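Side-chain contacts in uncharacterized protein (Staphylococcus aureus subsp. aureus Mu50, PDB 4QPV), which is of unknown function and belongs to the DUF1672 family, whose fold is built from a repeat of a kinked helix and three beta-strands: residues A[61-66]-A[123-128]; A[81-86]-A[92-97]; A[160-165]-A[169-174]; A[180-185]-A[189-194]. All blocks are in the same frame, centred on the assembly; numbering follows the deposited sequence. Where two conformers were deposited one is given.

Interaction 1. Residues A[61-66]-A[123-128]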
loop_
_atom_site.group_PDB
_atom_site.type_symbol
_atom_site.label_atom_id
_atom_site.label_comp_id
_atom_site.label_asym_id
_atom_site.label_seq_id
_atom_site.Cartn_x
_atom_site.Cartn_y
_atom_site.Cartn_z
ATOM N N ASP A 61 -12.745 12.259 -9.246
ATOM C CA ASP A 61 -13.964 12.854 -8.688
ATOM C C ASP A 61 -13.926 12.993 -7.156
ATOM O O ASP A 61 -14.310 14.037 -6.623
ATOM C CB ASP A 61 -15.191 12.014 -9.073
ATOM C CG ASP A 61 -15.583 12.089 -10.542
ATOM O OD1 ASP A 61 -15.112 13.022 -11.242
ATOM O OD2 ASP A 61 -16.338 11.213 -10.995
ATOM N N ASN A 62 -13.465 11.958 -6.462
ATOM C CA ASN A 62 -13.508 11.938 -5.001
ATOM C C ASN A 62 -12.259 12.450 -4.298
ATOM O O ASN A 62 -12.398 13.034 -3.226
ATOM C CB ASN A 62 -13.848 10.521 -4.492
ATOM C CG ASN A 62 -15.269 10.149 -4.864
ATOM O OD1 ASN A 62 -16.232 10.775 -4.408
ATOM N ND2 ASN A 62 -15.430 9.252 -5.831
ATOM N N PHE A 63 -11.069 12.250 -4.859
ATOM C CA PHE A 63 -9.847 12.676 -4.176
ATOM C C PHE A 63 -9.074 13.788 -4.897
ATOM O O PHE A 63 -8.146 14.359 -4.306
ATOM C CB PHE A 63 -8.927 11.465 -3.925
ATOM C CG PHE A 63 -9.635 10.375 -3.152
ATOM C CD1 PHE A 63 -9.899 10.520 -1.793
ATOM C CD2 PHE A 63 -10.100 9.232 -3.795
ATOM C CE1 PHE A 63 -10.578 9.524 -1.083
ATOM C CE2 PHE A 63 -10.799 8.245 -3.087
ATOM C CZ PHE A 63 -11.042 8.405 -1.739
ATOM N N GLY A 64 -9.467 14.114 -6.132
ATOM C CA GLY A 64 -8.801 15.159 -6.911
ATOM C C GLY A 64 -7.410 14.730 -7.338
ATOM O O GLY A 64 -6.523 15.567 -7.528
ATOM N N LEU A 65 -7.207 13.408 -7.460
ATOM C CA LEU A 65 -5.919 12.835 -7.839
ATOM C C LEU A 65 -5.977 12.055 -9.140
ATOM O O LEU A 65 -6.964 11.360 -9.420
ATOM C CB LEU A 65 -5.411 11.908 -6.730
ATOM C CG LEU A 65 -4.998 12.622 -5.428
ATOM C CD1 LEU A 65 -4.943 11.632 -4.269
ATOM C CD2 LEU A 65 -3.658 13.360 -5.594
ATOM N N LYS A 66 -4.894 12.146 -9.914
ATOM C CA LYS A 66 -4.720 11.416 -11.163
ATOM C C LYS A 66 -4.086 10.056 -10.844
ATOM O O LYS A 66 -2.988 9.989 -10.290
ATOM C CB LYS A 66 -3.852 12.232 -12.147
ATOM C CG LYS A 66 -3.888 11.712 -13.587
ATOM C CD LYS A 66 -2.725 12.234 -14.451
ATOM C CE LYS A 66 -2.857 13.689 -14.852
ATOM N NZ LYS A 66 -1.630 14.195 -15.527
ATOM N N GLY A 123 -8.049 6.736 4.283
ATOM C CA GLY A 123 -6.805 6.401 4.985
ATOM C C GLY A 123 -5.741 5.844 4.053
ATOM O O GLY A 123 -4.563 6.180 4.174
ATOM N N THR A 124 -6.164 5.031 3.072
ATOM C CA THR A 124 -5.285 4.451 2.053
ATOM C C THR A 124 -4.684 5.583 1.181
ATOM O O THR A 124 -3.489 5.592 0.916
ATOM C CB THR A 124 -6.086 3.416 1.252
ATOM O OG1 THR A 124 -6.274 2.278 2.093
ATOM C CG2 THR A 124 -5.401 2.999 -0.023
ATOM N N VAL A 125 -5.516 6.532 0.754
ATOM C CA VAL A 125 -5.060 7.657 -0.049
ATOM C C VAL A 125 -4.126 8.529 0.797
ATOM O O VAL A 125 -3.076 8.936 0.314
ATOM C CB VAL A 125 -6.280 8.438 -0.572
ATOM C CG1 VAL A 125 -5.883 9.806 -1.125
ATOM C CG2 VAL A 125 -7.033 7.610 -1.617
ATOM N N LEU A 126 -4.484 8.761 2.072
ATOM C CA LEU A 126 -3.700 9.592 2.988
ATOM C C LEU A 126 -2.306 8.998 3.282
ATOM O O LEU A 126 -1.397 9.756 3.606
ATOM C CB LEU A 126 -4.462 9.908 4.272
ATOM C CG LEU A 126 -5.631 10.891 4.075
ATOM C CD1 LEU A 126 -6.326 11.158 5.384
ATOM C CD2 LEU A 126 -5.184 12.184 3.394
ATOM N N SER A 127 -2.114 7.672 3.117
ATOM C CA SER A 127 -0.792 7.051 3.240
ATOM C C SER A 127 0.153 7.700 2.208
ATOM O O SER A 127 1.335 7.911 2.477
ATOM C CB SER A 127 -0.893 5.541 3.033
ATOM O OG SER A 127 0.380 4.933 2.883
ATOM N N GLY A 128 -0.411 8.040 1.038
ATOM C CA GLY A 128 0.318 8.688 -0.050
ATOM C C GLY A 128 0.731 10.110 0.330
ATOM O O GLY A 128 1.794 10.587 -0.068
#

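Interaction 2. Residues A[81-86]-A[92-97]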
loop_
_atom_site.group_PDB
_atom_site.type_symbol
_atom_site.label_atom_id
_atom_site.label_comp_id
_atom_site.label_asym_id
_atom_site.label_seq_id
_atom_site.Cartn_x
_atom_site.Cartn_y
_atom_site.Cartn_z
ATOM N N VAL A 81 -11.002 -2.540 -9.307
ATOM C CA VAL A 81 -9.908 -1.872 -10.023
ATOM C C VAL A 81 -8.823 -1.495 -9.039
ATOM O O VAL A 81 -9.101 -0.757 -8.093
ATOM C CB VAL A 81 -10.352 -0.601 -10.805
ATOM C CG1 VAL A 81 -9.252 -0.116 -11.751
ATOM C CG2 VAL A 81 -11.649 -0.817 -11.550
ATOM N N PHE A 82 -7.600 -1.957 -9.286
ATOM C CA PHE A 82 -6.417 -1.617 -8.497
ATOM C C PHE A 82 -5.806 -0.438 -9.236
ATOM O O PHE A 82 -5.784 -0.457 -10.473
ATOM C CB PHE A 82 -5.464 -2.813 -8.424
ATOM C CG PHE A 82 -5.940 -3.887 -7.480
ATOM C CD1 PHE A 82 -7.018 -4.712 -7.819
ATOM C CD2 PHE A 82 -5.317 -4.080 -6.252
ATOM C CE1 PHE A 82 -7.474 -5.688 -6.931
ATOM C CE2 PHE A 82 -5.776 -5.061 -5.365
ATOM C CZ PHE A 82 -6.843 -5.858 -5.711
ATOM N N VAL A 83 -5.373 0.592 -8.504
ATOM C CA VAL A 83 -4.805 1.793 -9.102
ATOM C C VAL A 83 -3.475 2.155 -8.424
ATOM O O VAL A 83 -3.260 1.829 -7.262
ATOM C CB VAL A 83 -5.785 3.010 -9.073
ATOM C CG1 VAL A 83 -7.101 2.717 -9.811
ATOM C CG2 VAL A 83 -6.051 3.499 -7.634
ATOM N N HIS A 84 -2.608 2.846 -9.162
ATOM C CA HIS A 84 -1.377 3.408 -8.640
ATOM C C HIS A 84 -1.439 4.908 -8.851
ATOM O O HIS A 84 -1.824 5.385 -9.926
ATOM C CB HIS A 84 -0.107 2.803 -9.281
ATOM C CG HIS A 84 1.172 3.389 -8.734
ATOM N ND1 HIS A 84 1.609 3.100 -7.452
ATOM C CD2 HIS A 84 2.057 4.243 -9.314
ATOM C CE1 HIS A 84 2.750 3.762 -7.296
ATOM N NE2 HIS A 84 3.066 4.456 -8.386
ATOM N N CYS A 85 -1.089 5.645 -7.814
ATOM C CA CYS A 85 -1.041 7.093 -7.840
ATOM C C CYS A 85 0.393 7.541 -7.645
ATOM O O CYS A 85 1.089 7.017 -6.774
ATOM C CB CYS A 85 -1.941 7.681 -6.757
ATOM S SG CYS A 85 -2.000 9.498 -6.752
ATOM N N ASP A 86 0.829 8.508 -8.468
ATOM C CA ASP A 86 2.122 9.188 -8.338
ATOM C C ASP A 86 1.861 10.573 -8.909
ATOM O O ASP A 86 2.191 10.863 -10.057
ATOM C CB ASP A 86 3.294 8.424 -8.990
ATOM C CG ASP A 86 4.672 9.025 -8.684
ATOM O OD1 ASP A 86 4.729 10.177 -8.197
ATOM O OD2 ASP A 86 5.690 8.323 -8.898
ATOM N N PHE A 92 0.675 6.092 -3.850
ATOM C CA PHE A 92 -0.021 4.980 -3.187
ATOM C C PHE A 92 -0.612 4.045 -4.219
ATOM O O PHE A 92 -0.709 4.386 -5.405
ATOM C CB PHE A 92 -1.164 5.484 -2.241
ATOM C CG PHE A 92 -2.305 6.230 -2.924
ATOM C CD1 PHE A 92 -3.348 5.537 -3.536
ATOM C CD2 PHE A 92 -2.294 7.620 -3.013
ATOM C CE1 PHE A 92 -4.372 6.227 -4.211
ATOM C CE2 PHE A 92 -3.344 8.314 -3.635
ATOM C CZ PHE A 92 -4.379 7.613 -4.229
ATOM N N ASN A 93 -1.001 2.873 -3.723
ATOM C CA ASN A 93 -1.779 1.878 -4.456
ATOM C C ASN A 93 -3.055 1.668 -3.684
ATOM O O ASN A 93 -3.037 1.672 -2.447
ATOM C CB ASN A 93 -1.030 0.580 -4.670
ATOM C CG ASN A 93 -0.045 0.689 -5.798
ATOM O OD1 ASN A 93 0.927 1.449 -5.729
ATOM N ND2 ASN A 93 -0.308 -0.022 -6.880
ATOM N N ALA A 94 -4.168 1.545 -4.397
ATOM C CA ALA A 94 -5.470 1.374 -3.764
ATOM C C ALA A 94 -6.352 0.582 -4.684
ATOM O O ALA A 94 -5.955 0.310 -5.819
ATOM C CB ALA A 94 -6.086 2.758 -3.504
ATOM N N SER A 95 -7.542 0.197 -4.210
ATOM C CA SER A 95 -8.511 -0.487 -5.069
ATOM C C SER A 95 -9.907 -0.051 -4.721
ATOM O O SER A 95 -10.184 0.379 -3.586
ATOM C CB SER A 95 -8.368 -2.008 -4.998
ATOM O OG SER A 95 -8.947 -2.529 -3.813
ATOM N N ILE A 96 -10.801 -0.161 -5.709
ATOM C CA ILE A 96 -12.194 0.215 -5.547
ATOM C C ILE A 96 -13.084 -0.872 -6.155
ATOM O O ILE A 96 -12.846 -1.238 -7.312
ATOM C CB ILE A 96 -12.487 1.630 -6.150
ATOM C CG1 ILE A 96 -13.948 2.077 -5.933
ATOM C CG2 ILE A 96 -12.072 1.767 -7.626
ATOM C CD1 ILE A 96 -14.313 2.468 -4.502
ATOM N N PRO A 97 -14.114 -1.377 -5.439
ATOM C CA PRO A 97 -15.012 -2.348 -6.085
ATOM C C PRO A 97 -16.099 -1.618 -6.863
ATOM O O PRO A 97 -16.473 -0.488 -6.513
ATOM C CB PRO A 97 -15.577 -3.126 -4.898
ATOM C CG PRO A 97 -15.626 -2.118 -3.785
ATOM C CD PRO A 97 -14.551 -1.094 -4.046
#

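Interaction 3. Residues A[160-165]-A[169-174]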
loop_
_atom_site.group_PDB
_atom_site.type_symbol
_atom_site.label_atom_id
_atom_site.label_comp_id
_atom_site.label_asym_id
_atom_site.label_seq_id
_atom_site.Cartn_x
_atom_site.Cartn_y
_atom_site.Cartn_z
ATOM N N ASN A 160 6.023 -6.078 -9.829
ATOM C CA ASN A 160 4.753 -6.457 -10.464
ATOM C C ASN A 160 3.741 -6.945 -9.447
ATOM O O ASN A 160 2.565 -6.592 -9.540
ATOM C CB ASN A 160 4.949 -7.524 -11.522
ATOM C CG ASN A 160 5.335 -6.981 -12.861
ATOM O OD1 ASN A 160 6.358 -7.356 -13.423
ATOM N ND2 ASN A 160 4.523 -6.093 -13.399
ATOM N N ALA A 161 4.207 -7.732 -8.452
ATOM C CA ALA A 161 3.303 -8.243 -7.422
ATOM C C ALA A 161 2.656 -7.087 -6.648
ATOM O O ALA A 161 1.444 -7.111 -6.446
ATOM C CB ALA A 161 4.060 -9.166 -6.461
ATOM N N ILE A 162 3.441 -6.069 -6.238
ATOM C CA ILE A 162 2.840 -4.977 -5.448
ATOM C C ILE A 162 1.894 -4.112 -6.321
ATOM O O ILE A 162 0.852 -3.670 -5.831
ATOM C CB ILE A 162 3.890 -4.107 -4.697
ATOM C CG1 ILE A 162 4.779 -3.314 -5.649
ATOM C CG2 ILE A 162 4.735 -4.938 -3.671
ATOM C CD1 ILE A 162 5.675 -2.287 -4.982
HETATM N N MSE A 163 2.253 -3.907 -7.595
HETATM C CA MSE A 163 1.432 -3.080 -8.492
HETATM C C MSE A 163 0.097 -3.753 -8.808
HETATM O O MSE A 163 -0.943 -3.077 -8.789
HETATM C CB MSE A 163 2.189 -2.757 -9.790
HETATM C CG MSE A 163 3.293 -1.725 -9.593
HETATM SE SE MSE A 163 2.670 0.003 -8.860
HETATM C CE MSE A 163 3.934 0.092 -7.466
ATOM N N LYS A 164 0.094 -5.057 -9.030
ATOM C CA LYS A 164 -1.131 -5.768 -9.398
ATOM C C LYS A 164 -1.959 -6.351 -8.265
ATOM O O LYS A 164 -3.134 -6.673 -8.508
ATOM C CB LYS A 164 -0.749 -6.899 -10.356
ATOM C CG LYS A 164 -0.215 -6.354 -11.675
ATOM C CD LYS A 164 0.161 -7.419 -12.666
ATOM C CE LYS A 164 0.786 -6.764 -13.884
ATOM N NZ LYS A 164 0.540 -7.547 -15.125
ATOM N N THR A 165 -1.369 -6.568 -7.061
ATOM C CA THR A 165 -2.117 -7.318 -6.045
ATOM C C THR A 165 -2.311 -6.617 -4.704
ATOM O O THR A 165 -2.994 -7.176 -3.839
ATOM C CB THR A 165 -1.440 -8.691 -5.800
ATOM O OG1 THR A 165 -0.246 -8.556 -5.010
ATOM C CG2 THR A 165 -1.140 -9.462 -7.093
ATOM N N GLY A 169 -2.161 1.330 0.400
ATOM C CA GLY A 169 -1.645 2.695 0.398
ATOM C C GLY A 169 -0.245 2.709 -0.167
ATOM O O GLY A 169 0.072 1.903 -1.059
ATOM N N PHE A 170 0.622 3.606 0.346
ATOM C CA PHE A 170 2.010 3.653 -0.126
ATOM C C PHE A 170 2.689 2.322 0.152
ATOM O O PHE A 170 2.622 1.810 1.274
ATOM C CB PHE A 170 2.843 4.813 0.507
ATOM C CG PHE A 170 4.275 4.735 0.003
ATOM C CD1 PHE A 170 4.620 5.237 -1.247
ATOM C CD2 PHE A 170 5.253 4.058 0.733
ATOM C CE1 PHE A 170 5.911 5.065 -1.762
ATOM C CE2 PHE A 170 6.548 3.911 0.228
ATOM C CZ PHE A 170 6.866 4.418 -1.017
ATOM N N ARG A 171 3.357 1.777 -0.869
ATOM C CA ARG A 171 4.034 0.502 -0.745
ATOM C C ARG A 171 5.080 0.338 -1.809
ATOM O O ARG A 171 4.851 0.674 -2.973
ATOM C CB ARG A 171 2.981 -0.647 -0.876
ATOM C CG ARG A 171 3.565 -2.062 -0.790
ATOM C CD ARG A 171 2.488 -3.138 -0.971
ATOM N NE ARG A 171 1.469 -3.139 0.089
ATOM C CZ ARG A 171 1.496 -3.944 1.150
ATOM N NH1 ARG A 171 2.516 -4.776 1.337
ATOM N NH2 ARG A 171 0.514 -3.912 2.041
ATOM N N ASN A 172 6.234 -0.240 -1.420
ATOM C CA ASN A 172 7.253 -0.628 -2.380
ATOM C C ASN A 172 7.556 -2.117 -2.120
ATOM O O ASN A 172 6.814 -2.795 -1.383
ATOM C CB ASN A 172 8.491 0.298 -2.360
ATOM C CG ASN A 172 9.182 0.366 -1.026
ATOM O OD1 ASN A 172 9.234 -0.613 -0.275
ATOM N ND2 ASN A 172 9.706 1.542 -0.697
ATOM N N GLU A 173 8.597 -2.642 -2.750
ATOM C CA GLU A 173 8.972 -4.053 -2.615
ATOM C C GLU A 173 9.212 -4.461 -1.157
ATOM O O GLU A 173 8.946 -5.604 -0.791
ATOM C CB GLU A 173 10.261 -4.336 -3.410
ATOM C CG GLU A 173 10.145 -4.153 -4.915
ATOM C CD GLU A 173 11.490 -3.985 -5.594
ATOM O OE1 GLU A 173 12.118 -2.918 -5.415
ATOM O OE2 GLU A 173 11.923 -4.923 -6.300
ATOM N N TYR A 174 9.729 -3.523 -0.335
ATOM C CA TYR A 174 10.181 -3.796 1.022
ATOM C C TYR A 174 9.280 -3.402 2.175
ATOM O O TYR A 174 9.440 -3.990 3.243
ATOM C CB TYR A 174 11.558 -3.110 1.212
ATOM C CG TYR A 174 12.550 -3.583 0.177
ATOM C CD1 TYR A 174 13.162 -4.831 0.288
ATOM C CD2 TYR A 174 12.808 -2.827 -0.970
ATOM C CE1 TYR A 174 14.002 -5.318 -0.714
ATOM C CE2 TYR A 174 13.640 -3.312 -1.983
ATOM C CZ TYR A 174 14.254 -4.549 -1.837
ATOM O OH TYR A 174 15.060 -5.051 -2.827
#

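Interaction 4. Residues A[180-185]-A[189-194]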
loop_
_atom_site.group_PDB
_atom_site.type_symbol
_atom_site.label_atom_id
_atom_site.label_comp_id
_atom_site.label_asym_id
_atom_site.label_seq_id
_atom_site.Cartn_x
_atom_site.Cartn_y
_atom_site.Cartn_z
ATOM N N ILE A 180 -3.831 7.366 9.277
ATOM C CA ILE A 180 -5.082 7.407 10.015
ATOM C C ILE A 180 -6.237 7.717 9.042
ATOM O O ILE A 180 -6.142 8.681 8.271
ATOM C CB ILE A 180 -4.985 8.435 11.178
ATOM C CG1 ILE A 180 -3.955 8.002 12.269
ATOM C CG2 ILE A 180 -6.362 8.812 11.788
ATOM C CD1 ILE A 180 -4.170 6.619 12.945
ATOM N N PRO A 181 -7.340 6.927 9.097
ATOM C CA PRO A 181 -8.485 7.207 8.225
ATOM C C PRO A 181 -9.327 8.402 8.686
ATOM O O PRO A 181 -9.331 8.756 9.862
ATOM C CB PRO A 181 -9.300 5.913 8.305
ATOM C CG PRO A 181 -9.013 5.370 9.656
ATOM C CD PRO A 181 -7.583 5.733 9.939
ATOM N N TYR A 182 -10.038 9.026 7.743
ATOM C CA TYR A 182 -10.976 10.121 8.002
ATOM C C TYR A 182 -12.103 9.982 7.014
ATOM O O TYR A 182 -12.018 9.153 6.105
ATOM C CB TYR A 182 -10.310 11.515 7.894
ATOM C CG TYR A 182 -9.248 11.780 8.937
ATOM C CD1 TYR A 182 -9.592 12.050 10.259
ATOM C CD2 TYR A 182 -7.894 11.706 8.617
ATOM C CE1 TYR A 182 -8.616 12.257 11.233
ATOM C CE2 TYR A 182 -6.909 11.925 9.579
ATOM C CZ TYR A 182 -7.276 12.205 10.885
ATOM O OH TYR A 182 -6.309 12.420 11.840
ATOM N N THR A 183 -13.156 10.766 7.167
ATOM C CA THR A 183 -14.256 10.709 6.202
ATOM C C THR A 183 -13.867 11.462 4.919
ATOM O O THR A 183 -12.899 12.226 4.913
ATOM C CB THR A 183 -15.521 11.313 6.829
ATOM O OG1 THR A 183 -15.267 12.694 7.080
ATOM C CG2 THR A 183 -15.942 10.597 8.110
ATOM N N LEU A 184 -14.653 11.292 3.853
ATOM C CA LEU A 184 -14.407 12.010 2.618
ATOM C C LEU A 184 -14.614 13.527 2.841
ATOM O O LEU A 184 -13.868 14.320 2.265
ATOM C CB LEU A 184 -15.300 11.469 1.489
ATOM C CG LEU A 184 -14.978 11.962 0.077
ATOM C CD1 LEU A 184 -13.553 11.606 -0.326
ATOM C CD2 LEU A 184 -15.971 11.409 -0.925
ATOM N N ASP A 185 -15.575 13.929 3.720
ATOM C CA ASP A 185 -15.778 15.350 4.031
ATOM C C ASP A 185 -14.523 15.912 4.683
ATOM O O ASP A 185 -14.069 16.987 4.295
ATOM C CB ASP A 185 -17.007 15.575 4.935
ATOM C CG ASP A 185 -18.342 15.522 4.213
ATOM O OD1 ASP A 185 -18.347 15.562 2.962
ATOM O OD2 ASP A 185 -19.386 15.458 4.900
ATOM N N ARG A 189 -12.018 18.841 3.204
ATOM C CA ARG A 189 -11.750 20.030 4.008
ATOM C C ARG A 189 -10.265 20.196 4.390
ATOM O O ARG A 189 -9.748 21.309 4.320
ATOM C CB ARG A 189 -12.612 19.994 5.283
ATOM C CG ARG A 189 -12.451 21.204 6.198
ATOM C CD ARG A 189 -13.308 21.081 7.434
ATOM N NE ARG A 189 -13.041 22.168 8.376
ATOM C CZ ARG A 189 -13.574 22.251 9.590
ATOM N NH1 ARG A 189 -14.398 21.306 10.028
ATOM N NH2 ARG A 189 -13.273 23.270 10.384
ATOM N N TYR A 190 -9.600 19.121 4.822
ATOM C CA TYR A 190 -8.243 19.248 5.345
ATOM C C TYR A 190 -7.107 18.797 4.424
ATOM O O TYR A 190 -5.983 19.287 4.590
ATOM C CB TYR A 190 -8.133 18.459 6.656
ATOM C CG TYR A 190 -9.003 18.988 7.779
ATOM C CD1 TYR A 190 -8.622 20.108 8.515
ATOM C CD2 TYR A 190 -10.179 18.339 8.140
ATOM C CE1 TYR A 190 -9.419 20.598 9.547
ATOM C CE2 TYR A 190 -10.978 18.814 9.182
ATOM C CZ TYR A 190 -10.591 19.942 9.885
ATOM O OH TYR A 190 -11.370 20.404 10.921
ATOM N N PHE A 191 -7.354 17.853 3.495
ATOM C CA PHE A 191 -6.227 17.312 2.737
ATOM C C PHE A 191 -6.223 17.614 1.229
ATOM O O PHE A 191 -5.161 17.929 0.700
ATOM C CB PHE A 191 -6.140 15.805 2.978
ATOM C CG PHE A 191 -5.905 15.469 4.433
ATOM C CD1 PHE A 191 -4.624 15.524 4.982
ATOM C CD2 PHE A 191 -6.958 15.074 5.253
ATOM C CE1 PHE A 191 -4.405 15.211 6.331
ATOM C CE2 PHE A 191 -6.735 14.755 6.601
ATOM C CZ PHE A 191 -5.459 14.830 7.132
ATOM N N GLN A 192 -7.363 17.521 0.534
ATOM C CA GLN A 192 -7.374 17.819 -0.907
ATOM C C GLN A 192 -6.759 19.218 -1.223
ATOM O O GLN A 192 -5.950 19.281 -2.162
ATOM C CB GLN A 192 -8.784 17.712 -1.506
ATOM C CG GLN A 192 -8.755 17.627 -3.029
ATOM C CD GLN A 192 -10.055 17.182 -3.643
ATOM O OE1 GLN A 192 -10.720 16.258 -3.159
ATOM N NE2 GLN A 192 -10.397 17.762 -4.789
ATOM N N PRO A 193 -7.033 20.320 -0.446
ATOM C CA PRO A 193 -6.414 21.618 -0.786
ATOM C C PRO A 193 -4.881 21.637 -0.705
ATOM O O PRO A 193 -4.277 22.576 -1.216
ATOM C CB PRO A 193 -7.011 22.587 0.247
ATOM C CG PRO A 193 -8.260 21.941 0.712
ATOM C CD PRO A 193 -7.958 20.472 0.699
ATOM N N LEU A 194 -4.250 20.620 -0.087
ATOM C CA LEU A 194 -2.796 20.587 0.060
ATOM C C LEU A 194 -2.057 20.045 -1.168
ATOM O O LEU A 194 -0.854 20.293 -1.285
ATOM C CB LEU A 194 -2.381 19.745 1.290
ATOM C CG LEU A 194 -2.919 20.152 2.657
ATOM C CD1 LEU A 194 -2.416 19.201 3.737
ATOM C CD2 LEU A 194 -2.568 21.601 2.998
#

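Interaction 1. Residues A[61-66]-A[123-128]
The phenyl ring of F63 has V125 on one face and the CB of its own neighbour N62 on the other. V125 CG2 stands 3.8 Å from the F63 ring centroid and only 1° off the normal. This is a centred CH-pi contact: all six F63 ring carbons lie 4.1 Å from V125 CG2. The N62 CB methylene covers the opposite face nearer the rim. Y187 adds an edge-to-face ring contact.

V125 works with both branches. CG2 goes to F63, while CG1, anti to the backbone N (chi1 166°), is sent to L65. There L65 CD1 and V125 CG1 meet tip to tip at 3.8 Å. No hydrogen bond crosses between the segments, and all three touching side chains are buried.

G64 has positive phi and is the first residue past the end of helix 48-63. The chain turns there, and F63 and L65 on its two sides both point toward V125. F92 of strand 90-98 touches both V125 and L65 and extends the apolar cluster. N62 is tied by its side-chain amide to L109 and S111. The contact is the apolar packing of a helix C-terminus against helix 116-133, the helix that follows the three-stranded sheet 67-98.

Interaction 2. Residues A[81-86]-A[92-97]
C85 CB sits over one face of the F92 ring, 3.5 Å from its centroid and displaced toward the rim. C85 SG follows obliquely, 4.3 Å from the F92 centroid, as a sulfur-aromatic contact. F92 CG lies between the backbone N and the carbonyl carbon (chi1 63°), which turns the ring back toward C85. On this same face V83 CG2 and A94 CB make a lighter apolar contact at 4.2 Å. On the other face of the sheet, S95 CB is centred over the F82 ring at 3.8 Å from the centroid.

The backbone sets these pairs. V81 with I96, V83 with A94 and C85 with F92 are hydrogen-bonded pairs, each with two bonds. The shortest is C85 N to F92 O, 2.7 Å and nearly straight at 170°. F82 with S95 and H84 with N93 are the non-hydrogen-bonded pairs between them.

Farther out, S95 OG bonds to E80 and N167, and F32 meets the F82 ring steeply. Helices 48-63 and 116-133 cover the face carrying V83, A94 and F92. This is an antiparallel beta hairpin, strands 78-87 and 90-98, within the three-stranded meander 67-98. Such a meander is consistent with the beta-beta-beta part of the fold's kinked-helix-beta-beta-beta repeat.

Interaction 3. Residues A[160-165]-A[169-174]
I162 CD1 presses against the backbone of the 169-174 loop, and this is the tight part of the contact. I162 CD1 lies 3.4 Å from N172 C and 3.7 Å from R171 O. I162 CG1 sits between its backbone N and carbonyl carbon (chi1 66°), and the extended chi2 carries CD1 forward onto the peptide. On the second branch, I162 CG2 meets R171 CD at 3.9 Å.

The other side is looser. R171, N172 and E173 are all partly exposed. The E173 side chain makes no close contact with the helix segment. R171 runs extended to CD, then bends at chi3 (-64°), and its guanidinium turns to S168 OG. N172 points away from the helix and is used inside the loop: N172 OD1 accepts Y174 N at 3.0 Å, an Asx turn, and also Y175 N.

T165 grips the carbonyl of A161 twice. T165 OG1 donates to A161 O at 2.6 Å from above the carbonyl plane, and T165 N reaches it from the opposite face. T70 and N71 of strand 67-75 bond to the M163 and K164 carbonyls.

No hydrogen bond joins the two segments. One buried isoleucine, packed on peptide atoms and the CD methylene of R171, makes the contact. It therefore depends on shape and apolar burial, while the polar ends of R171 and N172 bond to S168, Y174 and Y175.

Interaction 4. Residues A[180-185]-A[189-194]
Y182 and F191 bring their rings together across the short helix 184-190, one from just before it and one from just after. The pair brackets a helix with an N-cap at T183, whose side chain caps a backbone N of the first turn.

The two ring planes are 28° apart, but the rings are offset so strongly that little of one lies over the other. The Y182 and F191 centroids are 5.8 Å apart. The closest approach is Y182 CD2 to F191 CE2, 3.8 Å, and it is oblique to both rings. Y182 CE2 also lies 4.1 Å from F191 CZ. Although the planes are nearly parallel, the side chains themselves cross at about a right angle. In both residues CG is anti to the carbonyl carbon (chi1 -65° in Y182), and both CB atoms point toward the opposite segment.

L126 of helix 116-133 touches both rings, and L213 does so from a loop. F191 is buried and also reaches F129, M206 and S209, so it ties helix 116-133 to helix 199-212. Y182 is only partly exposed and rests on D215 as well.

The outer side of the contact is different. D185 and R189 are exposed, and they meet through the backbone as one turn of the helix. The R189 side chain runs extended, away from D185. Its guanidinium has Y190 OH over one face, and R189 CG lies over the Y190 ring. R189 N donates to D185 O at 3.0 Å, with an N-H...O angle of 154°.

Overall arrangement
Interactions 1 and 2 are buried, while interactions 3 and 4 are only partly so. Interaction 2 is nested in the loop closed by interaction 1, and the two touch where T124 CG2 meets A94 CB. Interaction 2 alone is built on paired backbone bonds; interactions 1 and 3 rest on apolar contact, and interaction 4 adds one helical bond to its ring pair. Helix 116-133 links 1 and 4, since L126 packs on Y182 and F191. The loop 169-174 meets strand 90-98 through N93 and G169, and helix 116-133 through S127 and F170. Interactions 3 and 4 lie farthest apart, with centres about 24 Å from each other.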